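Local coordinates for pili retraction protein PilT (Thermus thermophilus, PDB 5FL3) that probably binds and hydrolyses ATP as the motor that powers retraction of type IV pili, at residues 113-116 against 121-124; 279-282 against 287-290; 315-318 against 324-327; 345-350 against 354-359. All coordinates share one frame; numbering follows the deposited sequence.

Interaction 1 (113-116 against 121-124). With GOL (glycerol), chain C.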
loop_
_atom_site.group_PDB
_atom_site.type_symbol
_atom_site.label_atom_id
_atom_site.label_comp_id
_atom_site.label_asym_id
_atom_site.label_seq_id
_atom_site.Cartn_x
_atom_site.Cartn_y
_atom_site.Cartn_z
ATOM N N PRO A 113 -12.047 -0.260 4.056
ATOM C CA PRO A 113 -12.552 1.110 4.109
ATOM C C PRO A 113 -13.137 1.532 2.765
ATOM O O PRO A 113 -12.683 1.043 1.729
ATOM C CB PRO A 113 -11.297 1.926 4.450
ATOM C CG PRO A 113 -10.328 0.931 5.034
ATOM C CD PRO A 113 -10.593 -0.326 4.295
ATOM N N SER A 114 -14.128 2.416 2.782
ATOM C CA SER A 114 -14.659 2.986 1.551
ATOM C C SER A 114 -13.714 4.024 0.950
ATOM O O SER A 114 -12.864 4.577 1.653
ATOM C CB SER A 114 -15.997 3.643 1.819
ATOM O OG SER A 114 -15.790 4.800 2.596
ATOM N N PHE A 115 -13.889 4.306 -0.338
ATOM C CA PHE A 115 -13.114 5.339 -1.004
ATOM C C PHE A 115 -13.219 6.622 -0.218
ATOM O O PHE A 115 -12.226 7.334 -0.017
ATOM C CB PHE A 115 -13.607 5.578 -2.428
ATOM C CG PHE A 115 -13.355 4.435 -3.355
ATOM C CD1 PHE A 115 -12.142 3.766 -3.336
ATOM C CD2 PHE A 115 -14.339 4.015 -4.240
ATOM C CE1 PHE A 115 -11.910 2.704 -4.197
ATOM C CE2 PHE A 115 -14.117 2.958 -5.101
ATOM C CZ PHE A 115 -12.910 2.299 -5.084
ATOM N N GLU A 116 -14.437 6.900 0.242
ATOM C CA GLU A 116 -14.712 8.160 0.924
ATOM C C GLU A 116 -13.988 8.210 2.254
ATOM O O GLU A 116 -13.369 9.221 2.569
ATOM C CB GLU A 116 -16.217 8.368 1.119
ATOM C CG GLU A 116 -16.962 8.769 -0.163
ATOM C CD GLU A 116 -17.337 7.580 -1.030
ATOM O OE1 GLU A 116 -17.363 6.443 -0.519
ATOM O OE2 GLU A 116 -17.611 7.781 -2.228
ATOM N N PRO A 121 -10.870 10.038 -4.404
ATOM C CA PRO A 121 -11.994 10.544 -5.221
ATOM C C PRO A 121 -12.730 9.433 -5.976
ATOM O O PRO A 121 -12.168 8.779 -6.866
ATOM C CB PRO A 121 -11.327 11.523 -6.193
ATOM C CG PRO A 121 -9.838 11.194 -6.139
ATOM C CD PRO A 121 -9.582 10.659 -4.756
ATOM N N ARG A 122 -14.002 9.253 -5.622
ATOM C CA ARG A 122 -14.770 8.099 -6.046
ATOM C C ARG A 122 -14.829 7.953 -7.550
ATOM O O ARG A 122 -14.671 6.845 -8.081
ATOM C CB ARG A 122 -16.190 8.159 -5.486
ATOM C CG ARG A 122 -17.077 7.048 -6.054
ATOM C CD ARG A 122 -18.250 6.694 -5.155
ATOM N NE ARG A 122 -17.838 6.053 -3.906
ATOM C CZ ARG A 122 -17.646 4.741 -3.773
ATOM N NH1 ARG A 122 -17.814 3.934 -4.817
ATOM N NH2 ARG A 122 -17.275 4.238 -2.603
ATOM N N GLU A 123 -15.041 9.072 -8.230
ATOM C CA GLU A 123 -15.244 9.069 -9.671
ATOM C C GLU A 123 -13.989 8.609 -10.389
ATOM O O GLU A 123 -14.050 7.781 -11.293
ATOM C CB GLU A 123 -15.659 10.456 -10.150
ATOM C CG GLU A 123 -16.397 10.452 -11.474
ATOM C CD GLU A 123 -16.620 11.849 -12.011
ATOM O OE1 GLU A 123 -16.505 12.812 -11.214
ATOM O OE2 GLU A 123 -16.890 11.983 -13.228
ATOM N N VAL A 124 -12.847 9.130 -9.965
ATOM C CA VAL A 124 -11.562 8.685 -10.485
ATOM C C VAL A 124 -11.330 7.188 -10.257
ATOM O O VAL A 124 -10.887 6.471 -11.159
ATOM C CB VAL A 124 -10.414 9.463 -9.837
ATOM C CG1 VAL A 124 -9.076 8.864 -10.221
ATOM C CG2 VAL A 124 -10.496 10.930 -10.232
HETATM C C1 GOL C . -15.724 0.536 -3.289
HETATM O O1 GOL C . -16.753 0.965 -4.164
HETATM C C2 GOL C . -16.014 0.962 -1.849
HETATM O O2 GOL C . -15.585 2.297 -1.653
HETATM C C3 GOL C . -15.232 0.052 -0.900
HETATM O O3 GOL C . -13.950 -0.159 -1.445
#
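Glu116 and Arg122 join side chain to side chain in a salt bridge between the short helix 115-118 and the start of helix 122-130. Carboxylate and guanidinium lie nearly coplanar, their planes 14° apart, so that two N-H groups address two oxygens. Arg122 NH2 reaches Glu116 OE1 at 3.0 Å on its syn side, close to the guanidinium plane. Arg122 NE points at Glu116 OE2, a bond modelled too short for its length to be trusted. The arginine leaves its helix with CG anti to the backbone N and then bends at chi3 (-68°), which brings the guanidinium to the Glu116 carboxylate and the Phe115 ring.

The apolar component is Phe115, whose CD2 lies 3.4 Å from Arg122 CZ, over one guanidinium face near its rim. The two planes are 54° apart, so this is an oblique packing and not a parallel stack.

A glycerol molecule, probably from the crystallisation liquor, bridges the same groups. Its O2 accepts a hydrogen bond from Phe115 N at 2.9 Å and a weak, bent one from Arg122 NH2, and it also lies over a face of the Phe115 ring. Arg122 NH1 donates a hydrogen bond to glycerol O1, 3.2 Å away. A leucine in place of Arg122 would probably leave the Glu116 carboxylate without its cationic mate and remove the guanidinium that packs against Phe115 CD2.

Arg122 NH1 also forms a salt bridge to Glu126 one turn along its helix. Phe115 packs on Ala152 of helix 146-160, while Pro121 and Val124 rest on strand 287-295.

Interaction 2 (279-282 against 287-290); sequences LPKA and RVLA. With ADP (adenosine-5'-diphosphate), chain B.
Leu279 and Val288 form an antiparallel hydrogen-bonded pair in the beta hairpin of strands 270-280 and 287-295, at the edge of the mixed sheet. Leu279 N donates to Val288 O at 2.9 Å, and Val288 N returns the bond to Leu279 O at 2.8 Å. Next comes Pro280 with Arg287, a non-hydrogen-bonded pair whose CA atoms are 4.4 Å apart and whose side chains diverge.

Apolar contacts flank this ladder. Leu279 CB lies 4.4 Å from Val288 CG1, and Leu279 CG is 4.4 Å from Ala290 CB. Beyond the strand end, the aliphatic part of Lys281 crosses Val288 at about a right angle, with Lys281 CG 4.0 Å from Val288 CB. Leu279 and Ala290 also touch Leu332 of helix 328-337.

The nucleotide is met from the second strand. Arg287 CB lies against Leu279 O, and the chain then bends at chi3 (-67°), setting NH2 2.9 Å from O4' of the ADP ribose, near the guanidinium plane. Leu289 CD2 approaches N6 of the adenine at 3.9 Å. An alanine at Arg287 would probably leave O4' of the ribose without its guanidinium neighbour and remove the packing of CG on Pro280 CA.

Paired backbone bonds thus fix the register of the second strand, and with it the place from which an ADP-binding arginine extends to the sugar and a leucine to the base.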
loop_
_atom_site.group_PDB
_atom_site.type_symbol
_atom_site.label_atom_id
_atom_site.label_comp_id
_atom_site.label_asym_id
_atom_site.label_seq_id
_atom_site.Cartn_x
_atom_site.Cartn_y
_atom_site.Cartn_z
ATOM N N LEU A 279 -0.654 12.593 5.967
ATOM C CA LEU A 279 -0.259 13.712 6.828
ATOM C C LEU A 279 -1.103 13.756 8.083
ATOM O O LEU A 279 -2.289 13.391 8.047
ATOM C CB LEU A 279 -0.385 15.044 6.096
ATOM C CG LEU A 279 0.353 15.211 4.767
ATOM C CD1 LEU A 279 0.565 16.688 4.515
ATOM C CD2 LEU A 279 1.668 14.489 4.757
ATOM N N PRO A 280 -0.504 14.209 9.201
ATOM C CA PRO A 280 -1.295 14.287 10.435
ATOM C C PRO A 280 -2.453 15.253 10.240
ATOM O O PRO A 280 -2.272 16.333 9.666
ATOM C CB PRO A 280 -0.295 14.793 11.484
ATOM C CG PRO A 280 0.837 15.380 10.698
ATOM C CD PRO A 280 0.879 14.687 9.376
ATOM N N LYS A 281 -3.637 14.832 10.676
ATOM C CA LYS A 281 -4.834 15.646 10.603
ATOM C C LYS A 281 -4.688 16.883 11.520
ATOM O O LYS A 281 -4.075 16.810 12.594
ATOM C CB LYS A 281 -6.062 14.804 10.977
ATOM C CG LYS A 281 -7.112 14.758 9.886
ATOM C CD LYS A 281 -8.518 14.501 10.420
ATOM C CE LYS A 281 -8.732 13.035 10.744
ATOM N NZ LYS A 281 -10.060 12.793 11.387
ATOM N N ALA A 282 -5.234 18.018 11.080
ATOM C CA ALA A 282 -5.078 19.289 11.790
ATOM C C ALA A 282 -5.700 19.262 13.187
ATOM O O ALA A 282 -5.061 19.691 14.152
ATOM C CB ALA A 282 -5.672 20.430 10.971
ATOM N N ARG A 287 -5.071 10.807 10.639
ATOM C CA ARG A 287 -4.346 11.271 9.460
ATOM C C ARG A 287 -5.251 11.457 8.256
ATOM O O ARG A 287 -6.389 10.996 8.229
ATOM C CB ARG A 287 -3.220 10.302 9.105
ATOM C CG ARG A 287 -2.139 10.226 10.149
ATOM C CD ARG A 287 -0.938 9.464 9.653
ATOM N NE ARG A 287 -1.238 8.051 9.438
ATOM C CZ ARG A 287 -0.340 7.159 9.024
ATOM N NH1 ARG A 287 0.912 7.544 8.798
ATOM N NH2 ARG A 287 -0.687 5.885 8.853
ATOM N N VAL A 288 -4.723 12.147 7.256
ATOM C CA VAL A 288 -5.473 12.474 6.053
ATOM C C VAL A 288 -4.577 12.220 4.828
ATOM O O VAL A 288 -3.341 12.316 4.915
ATOM C CB VAL A 288 -5.978 13.942 6.115
ATOM C CG1 VAL A 288 -4.823 14.885 6.353
ATOM C CG2 VAL A 288 -6.741 14.323 4.872
ATOM N N LEU A 289 -5.194 11.860 3.704
ATOM C CA LEU A 289 -4.439 11.506 2.516
ATOM C C LEU A 289 -4.180 12.711 1.614
ATOM O O LEU A 289 -5.101 13.425 1.205
ATOM C CB LEU A 289 -5.165 10.401 1.736
ATOM C CG LEU A 289 -4.532 9.894 0.429
ATOM C CD1 LEU A 289 -3.137 9.338 0.647
ATOM C CD2 LEU A 289 -5.411 8.830 -0.217
ATOM N N ALA A 290 -2.906 12.933 1.329
ATOM C CA ALA A 290 -2.483 13.846 0.288
ATOM C C ALA A 290 -2.263 13.000 -0.948
ATOM O O ALA A 290 -1.511 12.027 -0.896
ATOM C CB ALA A 290 -1.217 14.576 0.679
HETATM P PB ADP B . 1.566 1.205 2.848
HETATM O O1B ADP B . 2.652 0.774 3.823
HETATM O O2B ADP B . 1.942 2.400 1.998
HETATM O O3B ADP B . 0.954 0.078 2.049
HETATM P PA ADP B . -0.823 0.941 4.492
HETATM O O1A ADP B . -0.202 -0.262 5.181
HETATM O O2A ADP B . -2.059 0.789 3.611
HETATM O O3A ADP B . 0.357 1.773 3.752
HETATM O "O5'" ADP B . -1.220 2.033 5.608
HETATM C "C5'" ADP B . -0.500 2.210 6.829
HETATM C "C4'" ADP B . -1.502 2.732 7.862
HETATM O "O4'" ADP B . -2.168 3.894 7.357
HETATM C "C3'" ADP B . -2.574 1.706 8.203
HETATM O "O3'" ADP B . -2.613 1.621 9.628
HETATM C "C2'" ADP B . -3.874 2.263 7.628
HETATM O "O2'" ADP B . -4.993 2.092 8.503
HETATM C "C1'" ADP B . -3.596 3.748 7.433
HETATM N N9 ADP B . -4.232 4.297 6.198
HETATM C C8 ADP B . -4.241 3.703 4.983
HETATM N N7 ADP B . -4.889 4.456 4.054
HETATM C C5 ADP B . -5.319 5.572 4.683
HETATM C C6 ADP B . -6.074 6.789 4.296
HETATM N N6 ADP B . -6.490 6.946 3.019
HETATM N N1 ADP B . -6.312 7.728 5.264
HETATM C C2 ADP B . -5.889 7.572 6.536
HETATM N N3 ADP B . -5.195 6.493 6.956
HETATM C C4 ADP B . -4.886 5.473 6.097
#

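Interaction 3 (315-318 against 324-327)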
loop_
_atom_site.group_PDB
_atom_site.type_symbol
_atom_site.label_atom_id
_atom_site.label_comp_id
_atom_site.label_asym_id
_atom_site.label_seq_id
_atom_site.Cartn_x
_atom_site.Cartn_y
_atom_site.Cartn_z
ATOM N N GLU A 315 2.187 20.364 -15.736
ATOM C CA GLU A 315 1.190 21.273 -16.264
ATOM C C GLU A 315 -0.068 20.476 -16.609
ATOM O O GLU A 315 -1.186 20.909 -16.326
ATOM C CB GLU A 315 1.763 22.038 -17.474
ATOM C CG GLU A 315 2.952 23.000 -17.134
ATOM C CD GLU A 315 4.352 22.316 -17.017
ATOM O OE1 GLU A 315 4.463 21.084 -17.176
ATOM O OE2 GLU A 315 5.352 23.019 -16.732
ATOM N N ALA A 316 0.130 19.285 -17.164
ATOM C CA ALA A 316 -0.959 18.394 -17.546
ATOM C C ALA A 316 -1.851 18.041 -16.369
ATOM O O ALA A 316 -3.082 18.007 -16.490
ATOM C CB ALA A 316 -0.398 17.128 -18.164
ATOM N N MET A 317 -1.223 17.764 -15.232
ATOM C CA MET A 317 -1.949 17.433 -14.015
ATOM C C MET A 317 -2.707 18.642 -13.457
ATOM O O MET A 317 -3.895 18.549 -13.098
ATOM C CB MET A 317 -0.983 16.871 -12.964
ATOM C CG MET A 317 -0.784 15.365 -13.084
ATOM S SD MET A 317 0.379 14.681 -11.901
ATOM C CE MET A 317 1.906 15.362 -12.530
ATOM N N MET A 318 -2.020 19.778 -13.400
ATOM C CA MET A 318 -2.605 20.991 -12.854
ATOM C C MET A 318 -3.827 21.461 -13.634
ATOM O O MET A 318 -4.681 22.143 -13.089
ATOM C CB MET A 318 -1.551 22.084 -12.799
ATOM C CG MET A 318 -0.384 21.711 -11.914
ATOM S SD MET A 318 0.840 23.014 -11.747
ATOM C CE MET A 318 -0.124 24.261 -10.897
ATOM N N GLY A 324 -9.792 13.079 -13.015
ATOM C CA GLY A 324 -9.574 14.426 -12.570
ATOM C C GLY A 324 -8.204 14.392 -11.918
ATOM O O GLY A 324 -8.013 13.861 -10.804
ATOM N N MET A 325 -7.234 14.934 -12.646
ATOM C CA MET A 325 -5.865 15.013 -12.169
ATOM C C MET A 325 -5.663 16.186 -11.217
ATOM O O MET A 325 -6.556 17.024 -11.052
ATOM C CB MET A 325 -4.898 15.124 -13.356
ATOM C CG MET A 325 -4.875 13.893 -14.268
ATOM S SD MET A 325 -3.704 14.078 -15.630
ATOM C CE MET A 325 -4.832 14.232 -17.008
ATOM N N ARG A 326 -4.476 16.228 -10.613
ATOM C CA ARG A 326 -4.057 17.266 -9.671
ATOM C C ARG A 326 -2.668 16.889 -9.162
ATOM O O ARG A 326 -2.328 15.702 -9.103
ATOM C CB ARG A 326 -5.024 17.381 -8.497
ATOM C CG ARG A 326 -4.913 16.206 -7.569
ATOM C CD ARG A 326 -6.229 15.706 -7.094
ATOM N NE ARG A 326 -6.045 14.891 -5.909
ATOM C CZ ARG A 326 -7.040 14.438 -5.164
ATOM N NH1 ARG A 326 -8.292 14.733 -5.494
ATOM N NH2 ARG A 326 -6.783 13.702 -4.086
ATOM N N THR A 327 -1.867 17.883 -8.797
ATOM C CA THR A 327 -0.552 17.619 -8.232
ATOM C C THR A 327 -0.655 17.535 -6.717
ATOM O O THR A 327 -1.699 17.873 -6.144
ATOM C CB THR A 327 0.466 18.710 -8.612
ATOM O OG1 THR A 327 0.025 19.975 -8.111
ATOM C CG2 THR A 327 0.616 18.797 -10.108
#
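The loop that connects helix 313-318 with helix 328-337 packs back on the end of the first helix here, with Met317 and Met325 crossing at about a right angle. Met317 CG lies 4.1 Å from Met325 SD, while Met325 CB rests 3.6 Å from the carbonyl oxygen Met317 O. Met325 has its CG anti to the carbonyl carbon (chi1 -65°), which carries the sulfur along the helix end toward Ala316 O.

A second apolar patch gathers around the methyl group of Thr327. Its CG2 touches Met318 CG at 3.6 Å and Met317 CB at 3.8 Å, the threonine crossing the Met318 chain at an angle. The rotation of Thr327 that turns CG2 to the methionines leaves OG1 on another branch, where it caps the N-terminus of helix 328-337.

Arg326 has its CA nearest that of Met317, but its CB points away from the helix, and its NE is hydrogen-bonded to Leu291 O of strand 287-295. Met325 also packs on Leu294 of that strand and on Val300 of helix 298-305.

No hydrogen bond joins the two segments. The loop is held by thioether chains and one methyl group, whereas the polar groups of Arg326 and Thr327 bind the strand and the following helix.

Interaction 4 (345-350 against 354-359)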
loop_
_atom_site.group_PDB
_atom_site.type_symbol
_atom_site.label_atom_id
_atom_site.label_comp_id
_atom_site.label_asym_id
_atom_site.label_seq_id
_atom_site.Cartn_x
_atom_site.Cartn_y
_atom_site.Cartn_z
ATOM N N ASP A 345 2.745 21.419 8.383
ATOM C CA ASP A 345 2.667 20.126 7.723
ATOM C C ASP A 345 2.447 20.263 6.198
ATOM O O ASP A 345 3.088 19.558 5.411
ATOM C CB ASP A 345 1.562 19.278 8.368
ATOM C CG ASP A 345 1.956 18.758 9.734
ATOM O OD1 ASP A 345 3.168 18.785 10.066
ATOM O OD2 ASP A 345 1.061 18.319 10.481
ATOM N N ALA A 346 1.558 21.165 5.784
ATOM C CA ALA A 346 1.356 21.409 4.367
ATOM C C ALA A 346 2.663 21.833 3.679
ATOM O O ALA A 346 2.939 21.416 2.548
ATOM C CB ALA A 346 0.280 22.457 4.156
ATOM N N LEU A 347 3.477 22.638 4.361
ATOM C CA LEU A 347 4.701 23.167 3.749
ATOM C C LEU A 347 5.844 22.167 3.760
ATOM O O LEU A 347 6.678 22.168 2.857
ATOM C CB LEU A 347 5.153 24.451 4.442
ATOM C CG LEU A 347 4.630 25.760 3.846
ATOM C CD1 LEU A 347 4.657 26.840 4.901
ATOM C CD2 LEU A 347 5.440 26.176 2.621
ATOM N N SER A 348 5.897 21.313 4.777
ATOM C CA SER A 348 6.965 20.323 4.839
ATOM C C SER A 348 6.708 19.200 3.827
ATOM O O SER A 348 7.648 18.545 3.359
ATOM C CB SER A 348 7.099 19.754 6.250
ATOM O OG SER A 348 6.034 18.866 6.535
ATOM N N ALA A 349 5.435 19.005 3.485
ATOM C CA ALA A 349 5.016 17.976 2.532
ATOM C C ALA A 349 5.116 18.432 1.077
ATOM O O ALA A 349 5.198 17.601 0.173
ATOM C CB ALA A 349 3.593 17.534 2.830
ATOM N N ALA A 350 5.103 19.746 0.857
ATOM C CA ALA A 350 4.979 20.308 -0.487
ATOM C C ALA A 350 6.157 19.957 -1.401
ATOM O O ALA A 350 7.315 20.052 -0.993
ATOM C CB ALA A 350 4.810 21.816 -0.401
ATOM N N HIS A 354 7.850 26.506 -2.199
ATOM C CA HIS A 354 7.710 27.759 -2.913
ATOM C C HIS A 354 6.414 27.786 -3.711
ATOM O O HIS A 354 5.544 28.626 -3.459
ATOM C CB HIS A 354 8.902 27.970 -3.844
ATOM C CG HIS A 354 8.809 29.218 -4.661
ATOM N ND1 HIS A 354 9.287 30.431 -4.218
ATOM C CD2 HIS A 354 8.286 29.443 -5.890
ATOM C CE1 HIS A 354 9.065 31.352 -5.140
ATOM N NE2 HIS A 354 8.459 30.778 -6.164
ATOM N N GLU A 355 6.283 26.855 -4.659
ATOM C CA GLU A 355 5.113 26.807 -5.536
ATOM C C GLU A 355 3.836 26.661 -4.714
ATOM O O GLU A 355 2.740 26.962 -5.188
ATOM C CB GLU A 355 5.234 25.671 -6.575
ATOM C CG GLU A 355 6.315 25.914 -7.665
ATOM C CD GLU A 355 6.398 24.810 -8.742
ATOM O OE1 GLU A 355 5.375 24.553 -9.420
ATOM O OE2 GLU A 355 7.494 24.221 -8.931
ATOM N N PHE A 356 3.988 26.231 -3.466
ATOM C CA PHE A 356 2.855 26.109 -2.562
ATOM C C PHE A 356 2.243 27.461 -2.196
ATOM O O PHE A 356 1.044 27.676 -2.419
ATOM C CB PHE A 356 3.258 25.366 -1.282
ATOM C CG PHE A 356 2.144 25.266 -0.271
ATOM C CD1 PHE A 356 1.084 24.400 -0.473
ATOM C CD2 PHE A 356 2.152 26.046 0.873
ATOM C CE1 PHE A 356 0.055 24.314 0.444
ATOM C CE2 PHE A 356 1.125 25.958 1.791
ATOM C CZ PHE A 356 0.080 25.092 1.578
ATOM N N ARG A 357 3.047 28.364 -1.627
ATOM C CA ARG A 357 2.500 29.629 -1.122
ATOM C C ARG A 357 1.954 30.500 -2.257
ATOM O O ARG A 357 0.934 31.164 -2.097
ATOM C CB ARG A 357 3.547 30.393 -0.306
ATOM C CG ARG A 357 3.064 31.750 0.252
ATOM C CD ARG A 357 1.815 31.653 1.157
ATOM N NE ARG A 357 1.478 32.957 1.748
ATOM C CZ ARG A 357 0.307 33.273 2.303
ATOM N NH1 ARG A 357 -0.675 32.381 2.346
ATOM N NH2 ARG A 357 0.117 34.493 2.807
ATOM N N LEU A 358 2.630 30.482 -3.400
ATOM C CA LEU A 358 2.079 31.071 -4.612
ATOM C C LEU A 358 0.666 30.553 -4.844
ATOM O O LEU A 358 -0.309 31.304 -4.772
ATOM C CB LEU A 358 2.954 30.750 -5.824
ATOM C CG LEU A 358 4.321 31.421 -5.880
ATOM C CD1 LEU A 358 5.029 31.067 -7.180
ATOM C CD2 LEU A 358 4.164 32.920 -5.735
ATOM N N LEU A 359 0.580 29.255 -5.107
ATOM C CA LEU A 359 -0.686 28.569 -5.324
ATOM C C LEU A 359 -1.720 28.857 -4.230
ATOM O O LEU A 359 -2.908 29.033 -4.520
ATOM C CB LEU A 359 -0.436 27.065 -5.414
ATOM C CG LEU A 359 -1.017 26.322 -6.610
ATOM C CD1 LEU A 359 -0.290 26.701 -7.890
ATOM C CD2 LEU A 359 -0.937 24.829 -6.379
#
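Phe356 supplies nearly all the second helix's share of this contact, projecting its ring from helix 353-361 toward Ala346, Leu347 and Ala350 at the end of helix 343-349. With CG anti to the backbone N (chi1 177°), the phenyl group extends straight off its own helix toward the end of the other.

The close packing is divided along the length of this side chain. At its far end, CZ meets the methyl of Ala346, CB, at 3.7 Å. Along one flank, Phe356 CD2 is 3.7 Å from Leu347 CD2 and 3.9 Å from Leu347 CG, the two side chains crossing at about a right angle. At the root, Phe356 CB touches Ala350 CB at 4.0 Å. All three residues approach the ring obliquely, and Val333 of helix 328-337 packs on the phenylalanine as well.

The contact soon thins out away from the ring. Leu347 is only partly buried. On the second helix, His354 turns away and is exposed, as is Arg357, whose guanidinium leads off from the first helix. Glu355 contributes nothing across the pair and instead makes a salt bridge to Lys314.

The two segments thus meet through apolar contact, without a hydrogen bond or salt bridge between them. The small alanine methyls probably let the ring and its CB approach closely, so that a single aromatic side chain lies between the helices, while polar and charged side chains of the second helix take no part in the packing.

How the interactions relate
All four contacts are partly buried, but only interaction 2 directly includes nucleotide-binding residues; there, backbone bonds pair strands at the sheet edge. Interaction 1 is the ionic member, its salt bridge lying at an exposed margin, whereas interactions 3 and 4 rely on methionine, methyl and phenyl packing. Strand 287-295 is shared: interaction 2 holds its beginning, and segments 121-124 and 324-327 pack farther along it, where Pro121 CG comes 3.9 Å from Arg326 NH1. Interaction 4 lies farthest from the chain centre, yet Leu279 CD1 meets Ala349 CB at 3.6 Å, and Met318 CE touches Leu359 CD1, tying the C-terminal helices to interactions 2 and 3.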